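Local coordinates for coenzyme Q-binding protein COQ10 START domain-containing protein (Deinococcus radiodurans R1, PDB 3GGN) that is of unknown function but has a START-like fold of the coenzyme Q-binding COQ10 and polyketide cyclase family, and so probably binds a hydrophobic ligand, at residues S47-E52 with W62-T67; R74-S79 with S88-F93; A9-K14 with G101-V106. One frame throughout, in Å; residues are numbered along the deposited sequence.

In the fold
All three contacts join neighbouring strands of one antiparallel sheet. Contacts 1 and 2 are successive hairpins, linked by the stack of W49 on W77. Contact 3 pairs strand 4-12, outermost within the chain, with strand 102-111, the neighbour of contact 2. Contact 2 is the most central; contacts 1 and 3 lie on opposite sides of the chain's centre, their centres about 24 Å apart. Two tryptophans dominate the covered face of contact 1. In contact 2 one tryptophan shares it with I75, V91 and F93; in contact 3 aliphatic residues and a threonine line it. The more exposed face carries salt bridges: R48-E63 in contact 1, R74-E90 in contact 2, and beyond the segments of contact 3 E103-R94.

Contact 1 (S47-E52 with W62-T67); sequences SRWTVE and WEAELT
W49 and W62 meet through a CH-pi contact. CB of W49 lies over one face of the W62 indole, 3.9 Å from the centroid of its six-membered ring. CG of W62 stands between its backbone N and carbonyl carbon (chi1 65°), which lays the indole against that CB. The two five-membered rings are tilted by only 24°, but they are offset so far that little of one covers the other. V51 comes at the rim of the W62 indole, with CG2 3.9 Å from W62 CZ3. With an alanine in place of this indole, CB of W49 is likely to lose the surface it rests on, and a gap would open beside V51. A64 adds its methyl, CB lying 3.6 Å from NE1 of W49. The strands form an antiparallel beta hairpin, part of the curved sheet of the START-like fold. S47 and A64 are a hydrogen-bonded pair, as are W49 and W62. The bond from W49 N to W62 O is 2.8 Å long and nearly straight. R48 and E63 face each other on the other side of the sheet. Their salt bridge joins R48 NH2 to E63 OE1 at 2.7 Å, at the guanidinium edge. E63 also pairs with R46. On the tryptophan face, OG of S47 accepts from W49 NE1 at 3.0 Å, near the indole plane, and helps fix the ring. Further out, W49 packs on L36 and V39 and stacks with W77.

Contact 2 (R74-S79 with S88-F93); sequences RIAWRS and SGEVLF
W77 turns its indole across G89 because its CG stands between the backbone N and the carbonyl carbon, chi1 65°. The ring then lies over the glycine backbone. CA of G89 is 3.6 Å from the centroid of the six-membered ring, a CH-pi contact over the face. G89 has no side chain, and the indole occupies the place where a CB would be. The far rim of the ring meets V91, with CH2 of W77 3.9 Å from V91 CG2. NE1 of W77 gives its hydrogen to a water at 2.9 Å, and the water makes a weak bond to S88 O. I75 and V91 are a hydrogen-bonded antiparallel pair, as are W77 and G89. The hairpin lies in the middle of the seven-stranded sheet. Helix 16-24 covers I75, V91 and F93, and W23 meets the F93 ring edge-to-face. The other face of the strands carries R74, E90 and L92. CB of R74 touches L92 CD2 at 3.5 Å. Bends at chi2 and chi3 then carry the guanidinium over to E90. OE1 of E90 lies over one face of the guanidinium, 3.2 Å from R74 NH2. The guanidinium and carboxylate planes are 70° apart, and none of the hydrogens is directed at the oxygen. The attraction is therefore electrostatic, without a hydrogen bond, and is likely to constrain the two groups less than an aligned pair would.

Contact 3 (A9-K14 with G101-V106); sequences AVTIGK and GTEVVV
V10 pairs with V104, and I12 with T102, as hydrogen-bonded antiparallel pairs, the strand segments running at 159° to each other. The bond from T102 N to I12 O is 2.7 Å long. Beyond I12 the chain makes an inverse gamma turn centred on G13, with a weak bond from K14 N back to I12 O. The turn brings the carbonyl of K14 to the side chain of T102. OG1 of T102 donates to K14 O at 2.7 Å, in the carbonyl plane. T102 can reach it because OG1 is anti to its own carbonyl carbon, chi1 -50°. G101 has a positive phi (80°), at which a side chain would press on the carbonyl oxygen of the preceding residue. Its CA lies 3.0 Å from I12 O. The two strands are far apart in sequence, and their pairing brings the first and last strands in chain order side by side in the sheet. Helix 130-146 packs on V10 and I12, and helix 16-24 on T102 and V104. On this covered face the apolar contacts between the strands are loose: CG1 of V10 is 4.3 Å from V104 CB. The opposite face holds A9, T11, E103 and V105. The methyl of A9 meets V105 CG2 at 3.9 Å. The extended chain of E103 passes beside the same methyl. Its carboxylate oxygen OE1 forms a salt bridge with R94 on the neighbouring strand 86-95.

Contact 1 (S47-E52 with W62-T67)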
ATOM      1  N   SER B  47     -14.702   0.924 -18.586  1.00 20.54           N
ATOM      2  CA  SER B  47     -13.418   1.407 -18.111  1.00 19.84           C
ATOM      3  C   SER B  47     -12.286   0.798 -18.936  1.00 19.07           C
ATOM      4  O   SER B  47     -12.460  -0.236 -19.567  1.00 17.97           O
ATOM      5  CB  SER B  47     -13.250   1.059 -16.625  1.00 21.24           C
ATOM      6  OG  SER B  47     -13.622  -0.287 -16.360  1.00 21.68           O
ATOM      7  N   ARG B  48     -11.135   1.461 -18.938  1.00 18.63           N
ATOM      8  CA  ARG B  48      -9.960   1.002 -19.665  1.00 19.80           C
ATOM      9  C   ARG B  48      -8.931   0.527 -18.653  1.00 19.30           C
ATOM     10  O   ARG B  48      -8.545   1.279 -17.760  1.00 18.94           O
ATOM     11  CB  ARG B  48      -9.363   2.145 -20.484  1.00 23.01           C
ATOM     12  CG  ARG B  48      -8.124   1.766 -21.269  1.00 27.02           C
ATOM     13  CD  ARG B  48      -8.279   2.212 -22.713  1.00 31.20           C
ATOM     14  NE  ARG B  48      -9.499   1.644 -23.285  1.00 35.19           N
ATOM     15  CZ  ARG B  48     -10.044   2.028 -24.434  1.00 36.49           C
ATOM     16  NH1 ARG B  48      -9.478   2.991 -25.148  1.00 37.61           N
ATOM     17  NH2 ARG B  48     -11.160   1.449 -24.866  1.00 35.83           N
ATOM     18  N   TRP B  49      -8.491  -0.715 -18.797  1.00 18.30           N
ATOM     19  CA  TRP B  49      -7.513  -1.294 -17.888  1.00 20.97           C
ATOM     20  C   TRP B  49      -6.140  -1.402 -18.563  1.00 23.07           C
ATOM     21  O   TRP B  49      -6.050  -1.540 -19.781  1.00 23.18           O
ATOM     22  CB  TRP B  49      -7.992  -2.676 -17.440  1.00 19.55           C
ATOM     23  CG  TRP B  49      -9.258  -2.648 -16.620  1.00 19.84           C
ATOM     24  CD1 TRP B  49     -10.419  -1.996 -16.923  1.00 18.32           C
ATOM     25  CD2 TRP B  49      -9.482  -3.302 -15.365  1.00 16.97           C
ATOM     26  NE1 TRP B  49     -11.353  -2.198 -15.928  1.00 18.17           N
ATOM     27  CE2 TRP B  49     -10.803  -2.997 -14.962  1.00 20.24           C
ATOM     28  CE3 TRP B  49      -8.698  -4.117 -14.542  1.00 19.09           C
ATOM     29  CZ2 TRP B  49     -11.352  -3.476 -13.768  1.00 18.91           C
ATOM     30  CZ3 TRP B  49      -9.247  -4.596 -13.353  1.00 15.98           C
ATOM     31  CH2 TRP B  49     -10.563  -4.272 -12.979  1.00 18.40           C
ATOM     32  N   THR B  50      -5.081  -1.344 -17.760  1.00 23.53           N
ATOM     33  CA  THR B  50      -3.713  -1.416 -18.262  1.00 23.84           C
ATOM     34  C   THR B  50      -2.782  -2.113 -17.269  1.00 25.39           C
ATOM     35  O   THR B  50      -2.879  -1.894 -16.063  1.00 23.12           O
ATOM     36  CB  THR B  50      -3.157  -0.003 -18.521  1.00 25.82           C
ATOM     37  OG1 THR B  50      -4.079   0.732 -19.335  1.00 24.84           O
ATOM     38  CG2 THR B  50      -1.808  -0.074 -19.233  1.00 27.47           C
ATOM     39  N   VAL B  51      -1.887  -2.948 -17.792  1.00 26.31           N
ATOM     40  CA  VAL B  51      -0.906  -3.670 -16.984  1.00 30.14           C
ATOM     41  C   VAL B  51       0.482  -3.553 -17.621  1.00 32.08           C
ATOM     42  O   VAL B  51       0.602  -3.297 -18.811  1.00 31.56           O
ATOM     43  CB  VAL B  51      -1.242  -5.170 -16.868  1.00 30.41           C
ATOM     44  CG1 VAL B  51      -2.494  -5.366 -16.030  1.00 29.87           C
ATOM     45  CG2 VAL B  51      -1.418  -5.766 -18.261  1.00 31.95           C
ATOM     46  N   GLU B  52       1.522  -3.752 -16.816  1.00 36.68           N
ATOM     47  CA  GLU B  52       2.902  -3.672 -17.291  1.00 40.77           C
ATOM     48  C   GLU B  52       3.346  -4.913 -18.061  1.00 41.40           C
ATOM     49  O   GLU B  52       3.492  -5.993 -17.490  1.00 43.14           O
ATOM     50  CB  GLU B  52       3.842  -3.440 -16.108  1.00 42.04           C
ATOM     51  CG  GLU B  52       3.874  -2.001 -15.638  1.00 45.91           C
ATOM     52  CD  GLU B  52       4.496  -1.080 -16.667  1.00 47.24           C
ATOM     53  OE1 GLU B  52       5.710  -1.218 -16.927  1.00 48.72           O
ATOM     54  OE2 GLU B  52       3.774  -0.225 -17.222  1.00 49.83           O
ATOM     55  N   TRP B  62      -6.862  -2.830 -22.247  1.00 25.09           N
ATOM     56  CA  TRP B  62      -8.076  -3.330 -22.866  1.00 23.93           C
ATOM     57  C   TRP B  62      -9.254  -2.631 -22.212  1.00 22.71           C
ATOM     58  O   TRP B  62      -9.110  -1.993 -21.172  1.00 22.54           O
ATOM     59  CB  TRP B  62      -8.189  -4.842 -22.658  1.00 26.14           C
ATOM     60  CG  TRP B  62      -8.353  -5.230 -21.223  1.00 28.80           C
ATOM     61  CD1 TRP B  62      -9.524  -5.348 -20.533  1.00 27.32           C
ATOM     62  CD2 TRP B  62      -7.306  -5.509 -20.287  1.00 30.39           C
ATOM     63  NE1 TRP B  62      -9.273  -5.684 -19.227  1.00 27.45           N
ATOM     64  CE2 TRP B  62      -7.919  -5.790 -19.047  1.00 29.81           C
ATOM     65  CE3 TRP B  62      -5.906  -5.549 -20.375  1.00 32.98           C
ATOM     66  CZ2 TRP B  62      -7.183  -6.107 -17.898  1.00 31.72           C
ATOM     67  CZ3 TRP B  62      -5.171  -5.863 -19.232  1.00 31.45           C
ATOM     68  CH2 TRP B  62      -5.815  -6.138 -18.009  1.00 33.03           C
ATOM     69  N   GLU B  63     -10.416  -2.750 -22.833  1.00 19.41           N
ATOM     70  CA  GLU B  63     -11.614  -2.138 -22.303  1.00 19.40           C
ATOM     71  C   GLU B  63     -12.404  -3.210 -21.562  1.00 18.59           C
ATOM     72  O   GLU B  63     -12.446  -4.371 -21.984  1.00 18.21           O
ATOM     73  CB  GLU B  63     -12.453  -1.568 -23.446  1.00 22.41           C
ATOM     74  CG  GLU B  63     -13.501  -0.563 -23.009  1.00 28.48           C
ATOM     75  CD  GLU B  63     -14.259   0.023 -24.185  1.00 32.89           C
ATOM     76  OE1 GLU B  63     -13.607   0.371 -25.196  1.00 33.59           O
ATOM     77  OE2 GLU B  63     -15.500   0.142 -24.093  1.00 35.49           O
ATOM     78  N   ALA B  64     -13.019  -2.823 -20.451  1.00 17.83           N
ATOM     79  CA  ALA B  64     -13.825  -3.751 -19.671  1.00 18.89           C
ATOM     80  C   ALA B  64     -15.132  -3.079 -19.258  1.00 18.99           C
ATOM     81  O   ALA B  64     -15.299  -1.867 -19.420  1.00 20.05           O
ATOM     82  CB  ALA B  64     -13.059  -4.200 -18.439  1.00 20.15           C
ATOM     83  N   GLU B  65     -16.056  -3.871 -18.728  1.00 18.71           N
ATOM     84  CA  GLU B  65     -17.342  -3.345 -18.282  1.00 19.88           C
ATOM     85  C   GLU B  65     -17.766  -4.001 -16.967  1.00 19.10           C
ATOM     86  O   GLU B  65     -17.451  -5.162 -16.717  1.00 18.03           O
ATOM     87  CB  GLU B  65     -18.413  -3.605 -19.348  1.00 22.34           C
ATOM     88  CG  GLU B  65     -19.019  -4.999 -19.300  1.00 25.38           C
ATOM     89  CD  GLU B  65     -20.034  -5.258 -20.416  1.00 29.96           C
ATOM     90  OE1 GLU B  65     -20.729  -4.307 -20.846  1.00 28.75           O
ATOM     91  OE2 GLU B  65     -20.141  -6.425 -20.856  1.00 30.12           O
ATOM     92  N   LEU B  66     -18.468  -3.255 -16.120  1.00 19.08           N
ATOM     93  CA  LEU B  66     -18.964  -3.810 -14.868  1.00 21.37           C
ATOM     94  C   LEU B  66     -20.157  -4.680 -15.251  1.00 22.18           C
ATOM     95  O   LEU B  66     -21.016  -4.236 -16.003  1.00 18.48           O
ATOM     96  CB  LEU B  66     -19.446  -2.699 -13.928  1.00 23.03           C
ATOM     97  CG  LEU B  66     -18.406  -1.746 -13.338  1.00 23.34           C
ATOM     98  CD1 LEU B  66     -19.101  -0.582 -12.638  1.00 24.84           C
ATOM     99  CD2 LEU B  66     -17.524  -2.507 -12.371  1.00 20.75           C
ATOM    100  N   THR B  67     -20.209  -5.912 -14.754  1.00 22.47           N
ATOM    101  CA  THR B  67     -21.337  -6.785 -15.065  1.00 24.65           C
ATOM    102  C   THR B  67     -22.282  -6.860 -13.866  1.00 24.58           C
ATOM    103  O   THR B  67     -23.388  -7.390 -13.964  1.00 23.06           O
ATOM    104  CB  THR B  67     -20.871  -8.209 -15.413  1.00 26.44           C
ATOM    105  OG1 THR B  67     -19.923  -8.154 -16.483  1.00 32.28           O
ATOM    106  CG2 THR B  67     -22.049  -9.053 -15.865  1.00 29.85           C
TER

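Contact 2 (R74-S79 with S88-F93)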
ATOM      1  N   ARG B  74     -21.446  -6.671  -3.899  1.00 18.47           N
ATOM      2  CA  ARG B  74     -20.616  -7.259  -4.933  1.00 18.74           C
ATOM      3  C   ARG B  74     -20.319  -6.346  -6.103  1.00 15.01           C
ATOM      4  O   ARG B  74     -21.105  -5.466  -6.443  1.00 15.20           O
ATOM      5  CB  ARG B  74     -21.287  -8.516  -5.470  1.00 21.41           C
ATOM      6  CG  ARG B  74     -22.633  -8.243  -6.091  1.00 27.06           C
ATOM      7  CD  ARG B  74     -22.843  -9.079  -7.339  1.00 32.85           C
ATOM      8  NE  ARG B  74     -22.800 -10.508  -7.060  1.00 39.14           N
ATOM      9  CZ  ARG B  74     -22.856 -11.443  -8.000  1.00 42.26           C
ATOM     10  NH1 ARG B  74     -22.961 -11.094  -9.280  1.00 41.96           N
ATOM     11  NH2 ARG B  74     -22.794 -12.723  -7.665  1.00 42.53           N
ATOM     12  N   ILE B  75     -19.171  -6.592  -6.723  1.00 12.91           N
ATOM     13  CA  ILE B  75     -18.734  -5.852  -7.892  1.00  9.87           C
ATOM     14  C   ILE B  75     -18.123  -6.901  -8.814  1.00 11.98           C
ATOM     15  O   ILE B  75     -17.291  -7.691  -8.379  1.00 10.04           O
ATOM     16  CB  ILE B  75     -17.650  -4.819  -7.544  1.00 12.81           C
ATOM     17  CG1 ILE B  75     -18.131  -3.904  -6.406  1.00 11.63           C
ATOM     18  CG2 ILE B  75     -17.311  -4.007  -8.791  1.00 12.93           C
ATOM     19  CD1 ILE B  75     -17.104  -2.865  -5.968  1.00 11.45           C
ATOM     20  N   ALA B  76     -18.559  -6.930 -10.067  1.00 10.08           N
ATOM     21  CA  ALA B  76     -18.041  -7.892 -11.041  1.00 14.22           C
ATOM     22  C   ALA B  76     -17.745  -7.172 -12.346  1.00 15.07           C
ATOM     23  O   ALA B  76     -18.457  -6.235 -12.725  1.00 15.59           O
ATOM     24  CB  ALA B  76     -19.057  -9.016 -11.276  1.00 10.82           C
ATOM     25  N   TRP B  77     -16.695  -7.617 -13.030  1.00 15.05           N
ATOM     26  CA  TRP B  77     -16.292  -7.014 -14.291  1.00 16.25           C
ATOM     27  C   TRP B  77     -15.735  -8.041 -15.270  1.00 17.38           C
ATOM     28  O   TRP B  77     -15.340  -9.142 -14.880  1.00 18.63           O
ATOM     29  CB  TRP B  77     -15.241  -5.938 -14.027  1.00 13.50           C
ATOM     30  CG  TRP B  77     -13.964  -6.467 -13.477  1.00 14.10           C
ATOM     31  CD1 TRP B  77     -12.867  -6.880 -14.187  1.00 13.33           C
ATOM     32  CD2 TRP B  77     -13.631  -6.627 -12.094  1.00 15.32           C
ATOM     33  NE1 TRP B  77     -11.872  -7.279 -13.327  1.00 14.49           N
ATOM     34  CE2 TRP B  77     -12.315  -7.133 -12.037  1.00 15.79           C
ATOM     35  CE3 TRP B  77     -14.321  -6.389 -10.893  1.00 16.93           C
ATOM     36  CZ2 TRP B  77     -11.668  -7.408 -10.824  1.00 19.33           C
ATOM     37  CZ3 TRP B  77     -13.676  -6.663  -9.682  1.00 17.02           C
ATOM     38  CH2 TRP B  77     -12.362  -7.166  -9.662  1.00 17.71           C
ATOM     39  N   ARG B  78     -15.708  -7.677 -16.546  1.00 16.54           N
ATOM     40  CA  ARG B  78     -15.182  -8.569 -17.567  1.00 18.72           C
ATOM     41  C   ARG B  78     -14.710  -7.794 -18.787  1.00 17.89           C
ATOM     42  O   ARG B  78     -15.284  -6.764 -19.155  1.00 16.17           O
ATOM     43  CB  ARG B  78     -16.238  -9.592 -17.990  1.00 21.05           C
ATOM     44  CG  ARG B  78     -17.396  -9.000 -18.765  1.00 26.26           C
ATOM     45  CD  ARG B  78     -18.498 -10.026 -18.951  1.00 31.76           C
ATOM     46  NE  ARG B  78     -19.667  -9.455 -19.606  1.00 32.45           N
ATOM     47  CZ  ARG B  78     -20.869 -10.021 -19.593  1.00 35.16           C
ATOM     48  NH1 ARG B  78     -21.050 -11.170 -18.956  1.00 33.89           N
ATOM     49  NH2 ARG B  78     -21.889  -9.436 -20.210  1.00 35.14           N
ATOM     50  N   SER B  79     -13.649  -8.291 -19.403  1.00 13.89           N
ATOM     51  CA  SER B  79     -13.097  -7.667 -20.594  1.00 14.32           C
ATOM     52  C   SER B  79     -14.120  -7.795 -21.717  1.00 16.00           C
ATOM     53  O   SER B  79     -14.885  -8.761 -21.760  1.00 14.99           O
ATOM     54  CB  SER B  79     -11.815  -8.386 -20.997  1.00 13.73           C
ATOM     55  OG  SER B  79     -12.061  -9.782 -21.020  1.00 10.74           O
ATOM     56  N   SER B  88     -11.628 -11.378 -16.133  1.00 21.09           N
ATOM     57  CA  SER B  88     -12.854 -11.069 -15.427  1.00 20.68           C
ATOM     58  C   SER B  88     -12.478 -10.997 -13.958  1.00 20.25           C
ATOM     59  O   SER B  88     -11.377 -11.393 -13.566  1.00 20.64           O
ATOM     60  CB  SER B  88     -13.884 -12.177 -15.635  1.00 19.13           C
ATOM     61  OG  SER B  88     -13.413 -13.385 -15.063  1.00 24.92           O
ATOM     62  N   GLY B  89     -13.395 -10.491 -13.148  1.00 19.09           N
ATOM     63  CA  GLY B  89     -13.126 -10.389 -11.735  1.00 19.87           C
ATOM     64  C   GLY B  89     -14.421 -10.253 -10.974  1.00 20.81           C
ATOM     65  O   GLY B  89     -15.448  -9.843 -11.528  1.00 22.26           O
ATOM     66  N   GLU B  90     -14.372 -10.603  -9.696  1.00 19.14           N
ATOM     67  CA  GLU B  90     -15.544 -10.516  -8.850  1.00 20.77           C
ATOM     68  C   GLU B  90     -15.094 -10.373  -7.407  1.00 18.30           C
ATOM     69  O   GLU B  90     -14.250 -11.135  -6.930  1.00 20.79           O
ATOM     70  CB  GLU B  90     -16.399 -11.778  -9.007  1.00 20.19           C
ATOM     71  CG  GLU B  90     -17.732 -11.714  -8.292  1.00 28.76           C
ATOM     72  CD  GLU B  90     -18.479 -13.035  -8.313  1.00 29.98           C
ATOM     73  OE1 GLU B  90     -19.603 -13.081  -7.778  1.00 33.04           O
ATOM     74  OE2 GLU B  90     -17.944 -14.029  -8.860  1.00 34.48           O
ATOM     75  N   VAL B  91     -15.634  -9.378  -6.721  1.00 17.16           N
ATOM     76  CA  VAL B  91     -15.305  -9.185  -5.319  1.00 17.04           C
ATOM     77  C   VAL B  91     -16.621  -9.173  -4.565  1.00 17.56           C
ATOM     78  O   VAL B  91     -17.525  -8.406  -4.895  1.00 19.89           O
ATOM     79  CB  VAL B  91     -14.561  -7.856  -5.063  1.00 17.39           C
ATOM     80  CG1 VAL B  91     -14.141  -7.783  -3.589  1.00 17.13           C
ATOM     81  CG2 VAL B  91     -13.329  -7.763  -5.955  1.00 20.93           C
ATOM     82  N   LEU B  92     -16.738 -10.051  -3.576  1.00 16.85           N
ATOM     83  CA  LEU B  92     -17.948 -10.132  -2.768  1.00 18.68           C
ATOM     84  C   LEU B  92     -17.646  -9.581  -1.377  1.00 18.90           C
ATOM     85  O   LEU B  92     -16.505  -9.627  -0.920  1.00 17.57           O
ATOM     86  CB  LEU B  92     -18.415 -11.584  -2.640  1.00 15.50           C
ATOM     87  CG  LEU B  92     -18.778 -12.348  -3.914  1.00 17.54           C
ATOM     88  CD1 LEU B  92     -19.118 -13.791  -3.548  1.00 16.77           C
ATOM     89  CD2 LEU B  92     -19.950 -11.673  -4.605  1.00 17.22           C
ATOM     90  N   PHE B  93     -18.673  -9.056  -0.720  1.00 19.26           N
ATOM     91  CA  PHE B  93     -18.543  -8.516   0.629  1.00 20.83           C
ATOM     92  C   PHE B  93     -19.612  -9.252   1.413  1.00 23.74           C
ATOM     93  O   PHE B  93     -20.786  -8.883   1.385  1.00 25.53           O
ATOM     94  CB  PHE B  93     -18.790  -7.008   0.612  1.00 20.31           C
ATOM     95  CG  PHE B  93     -17.799  -6.252  -0.231  1.00 18.32           C
ATOM     96  CD1 PHE B  93     -16.516  -5.998   0.245  1.00 15.93           C
ATOM     97  CD2 PHE B  93     -18.128  -5.853  -1.526  1.00 18.53           C
ATOM     98  CE1 PHE B  93     -15.573  -5.360  -0.552  1.00 16.34           C
ATOM     99  CE2 PHE B  93     -17.188  -5.210  -2.343  1.00 16.97           C
ATOM    100  CZ  PHE B  93     -15.907  -4.963  -1.852  1.00 17.87           C
TER
HETATM  101  O   HOH W   1      -9.632  -9.063 -13.940  1.00 40.55           O

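Contact 3 (A9-K14 with G101-V106)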
ATOM      1  N   ALA B   9      -9.655 -14.800   0.050  1.00 20.92           N
ATOM      2  CA  ALA B   9     -10.619 -14.120   0.889  1.00 20.64           C
ATOM      3  C   ALA B   9      -9.919 -13.700   2.165  1.00 19.72           C
ATOM      4  O   ALA B   9      -8.965 -14.340   2.608  1.00 17.94           O
ATOM      5  CB  ALA B   9     -11.783 -15.043   1.214  1.00 20.48           C
ATOM      6  N   VAL B  10     -10.394 -12.613   2.749  1.00 18.32           N
ATOM      7  CA  VAL B  10      -9.833 -12.115   3.985  1.00 20.08           C
ATOM      8  C   VAL B  10     -11.006 -11.536   4.751  1.00 20.90           C
ATOM      9  O   VAL B  10     -11.915 -10.941   4.163  1.00 19.50           O
ATOM     10  CB  VAL B  10      -8.763 -11.021   3.727  1.00 21.17           C
ATOM     11  CG1 VAL B  10      -9.423  -9.736   3.281  1.00 21.74           C
ATOM     12  CG2 VAL B  10      -7.930 -10.799   4.977  1.00 20.82           C
ATOM     13  N   THR B  11     -10.999 -11.745   6.059  1.00 21.05           N
ATOM     14  CA  THR B  11     -12.058 -11.240   6.910  1.00 21.53           C
ATOM     15  C   THR B  11     -11.542  -9.964   7.541  1.00 20.63           C
ATOM     16  O   THR B  11     -10.431  -9.933   8.069  1.00 17.68           O
ATOM     17  CB  THR B  11     -12.405 -12.253   8.009  1.00 22.32           C
ATOM     18  OG1 THR B  11     -12.655 -13.532   7.410  1.00 25.64           O
ATOM     19  CG2 THR B  11     -13.640 -11.790   8.782  1.00 24.90           C
ATOM     20  N   ILE B  12     -12.350  -8.915   7.482  1.00 21.53           N
ATOM     21  CA  ILE B  12     -11.959  -7.631   8.030  1.00 21.73           C
ATOM     22  C   ILE B  12     -13.005  -7.085   8.993  1.00 22.34           C
ATOM     23  O   ILE B  12     -14.203  -7.104   8.706  1.00 22.38           O
ATOM     24  CB  ILE B  12     -11.717  -6.630   6.891  1.00 23.17           C
ATOM     25  CG1 ILE B  12     -10.603  -7.173   5.987  1.00 22.22           C
ATOM     26  CG2 ILE B  12     -11.370  -5.263   7.456  1.00 22.05           C
ATOM     27  CD1 ILE B  12     -10.362  -6.375   4.736  1.00 23.85           C
ATOM     28  N   GLY B  13     -12.541  -6.597  10.139  1.00 22.99           N
ATOM     29  CA  GLY B  13     -13.451  -6.063  11.139  1.00 23.46           C
ATOM     30  C   GLY B  13     -14.041  -4.699  10.827  1.00 23.45           C
ATOM     31  O   GLY B  13     -13.991  -3.794  11.659  1.00 24.76           O
ATOM     32  N   LYS B  14     -14.596  -4.544   9.631  1.00 23.16           N
ATOM     33  CA  LYS B  14     -15.218  -3.288   9.227  1.00 22.46           C
ATOM     34  C   LYS B  14     -16.524  -3.567   8.476  1.00 23.04           C
ATOM     35  O   LYS B  14     -16.711  -4.650   7.927  1.00 21.54           O
ATOM     36  CB  LYS B  14     -14.271  -2.490   8.331  1.00 24.05           C
ATOM     37  CG  LYS B  14     -13.071  -1.882   9.056  1.00 26.37           C
ATOM     38  CD  LYS B  14     -13.525  -0.835  10.071  1.00 26.77           C
ATOM     39  CE  LYS B  14     -12.352  -0.164  10.761  1.00 27.18           C
ATOM     40  NZ  LYS B  14     -12.804   0.682  11.911  1.00 27.51           N
ATOM     41  N   GLY B 101     -17.669  -7.964  11.270  1.00 32.12           N
ATOM     42  CA  GLY B 101     -16.641  -8.046  10.257  1.00 30.09           C
ATOM     43  C   GLY B 101     -17.204  -8.564   8.949  1.00 27.04           C
ATOM     44  O   GLY B 101     -18.236  -9.241   8.911  1.00 26.08           O
ATOM     45  N   THR B 102     -16.504  -8.246   7.869  1.00 25.40           N
ATOM     46  CA  THR B 102     -16.917  -8.634   6.534  1.00 23.18           C
ATOM     47  C   THR B 102     -15.842  -9.477   5.880  1.00 22.75           C
ATOM     48  O   THR B 102     -14.655  -9.181   6.004  1.00 21.15           O
ATOM     49  CB  THR B 102     -17.135  -7.385   5.666  1.00 22.79           C
ATOM     50  OG1 THR B 102     -17.984  -6.466   6.366  1.00 23.86           O
ATOM     51  CG2 THR B 102     -17.761  -7.757   4.327  1.00 22.21           C
ATOM     52  N   GLU B 103     -16.248 -10.540   5.201  1.00 22.20           N
ATOM     53  CA  GLU B 103     -15.274 -11.365   4.513  1.00 23.05           C
ATOM     54  C   GLU B 103     -15.275 -10.931   3.054  1.00 21.69           C
ATOM     55  O   GLU B 103     -16.282 -11.059   2.354  1.00 22.15           O
ATOM     56  CB  GLU B 103     -15.624 -12.851   4.620  1.00 24.47           C
ATOM     57  CG  GLU B 103     -14.691 -13.740   3.805  1.00 28.68           C
ATOM     58  CD  GLU B 103     -14.991 -15.220   3.969  1.00 33.68           C
ATOM     59  OE1 GLU B 103     -16.182 -15.589   3.894  1.00 35.26           O
ATOM     60  OE2 GLU B 103     -14.037 -16.012   4.165  1.00 34.68           O
ATOM     61  N   VAL B 104     -14.148 -10.382   2.617  1.00 20.02           N
ATOM     62  CA  VAL B 104     -13.987  -9.928   1.244  1.00 17.21           C
ATOM     63  C   VAL B 104     -13.453 -11.101   0.437  1.00 19.28           C
ATOM     64  O   VAL B 104     -12.394 -11.638   0.752  1.00 18.66           O
ATOM     65  CB  VAL B 104     -12.978  -8.758   1.153  1.00 16.17           C
ATOM     66  CG1 VAL B 104     -12.747  -8.378  -0.301  1.00 15.00           C
ATOM     67  CG2 VAL B 104     -13.502  -7.560   1.935  1.00 14.94           C
ATOM     68  N   VAL B 105     -14.190 -11.505  -0.594  1.00 17.61           N
ATOM     69  CA  VAL B 105     -13.770 -12.623  -1.431  1.00 17.51           C
ATOM     70  C   VAL B 105     -13.435 -12.095  -2.823  1.00 18.15           C
ATOM     71  O   VAL B 105     -14.248 -11.415  -3.452  1.00 14.29           O
ATOM     72  CB  VAL B 105     -14.894 -13.697  -1.518  1.00 15.51           C
ATOM     73  CG1 VAL B 105     -14.423 -14.895  -2.325  1.00 16.45           C
ATOM     74  CG2 VAL B 105     -15.299 -14.132  -0.118  1.00 16.41           C
ATOM     75  N   VAL B 106     -12.224 -12.382  -3.291  1.00 17.68           N
ATOM     76  CA  VAL B 106     -11.788 -11.907  -4.600  1.00 18.03           C
ATOM     77  C   VAL B 106     -11.468 -13.069  -5.526  1.00 18.53           C
ATOM     78  O   VAL B 106     -10.752 -13.994  -5.143  1.00 16.28           O
ATOM     79  CB  VAL B 106     -10.526 -11.007  -4.479  1.00 20.06           C
ATOM     80  CG1 VAL B 106     -10.080 -10.525  -5.855  1.00 19.62           C
ATOM     81  CG2 VAL B 106     -10.814  -9.826  -3.579  1.00 19.55           C
TER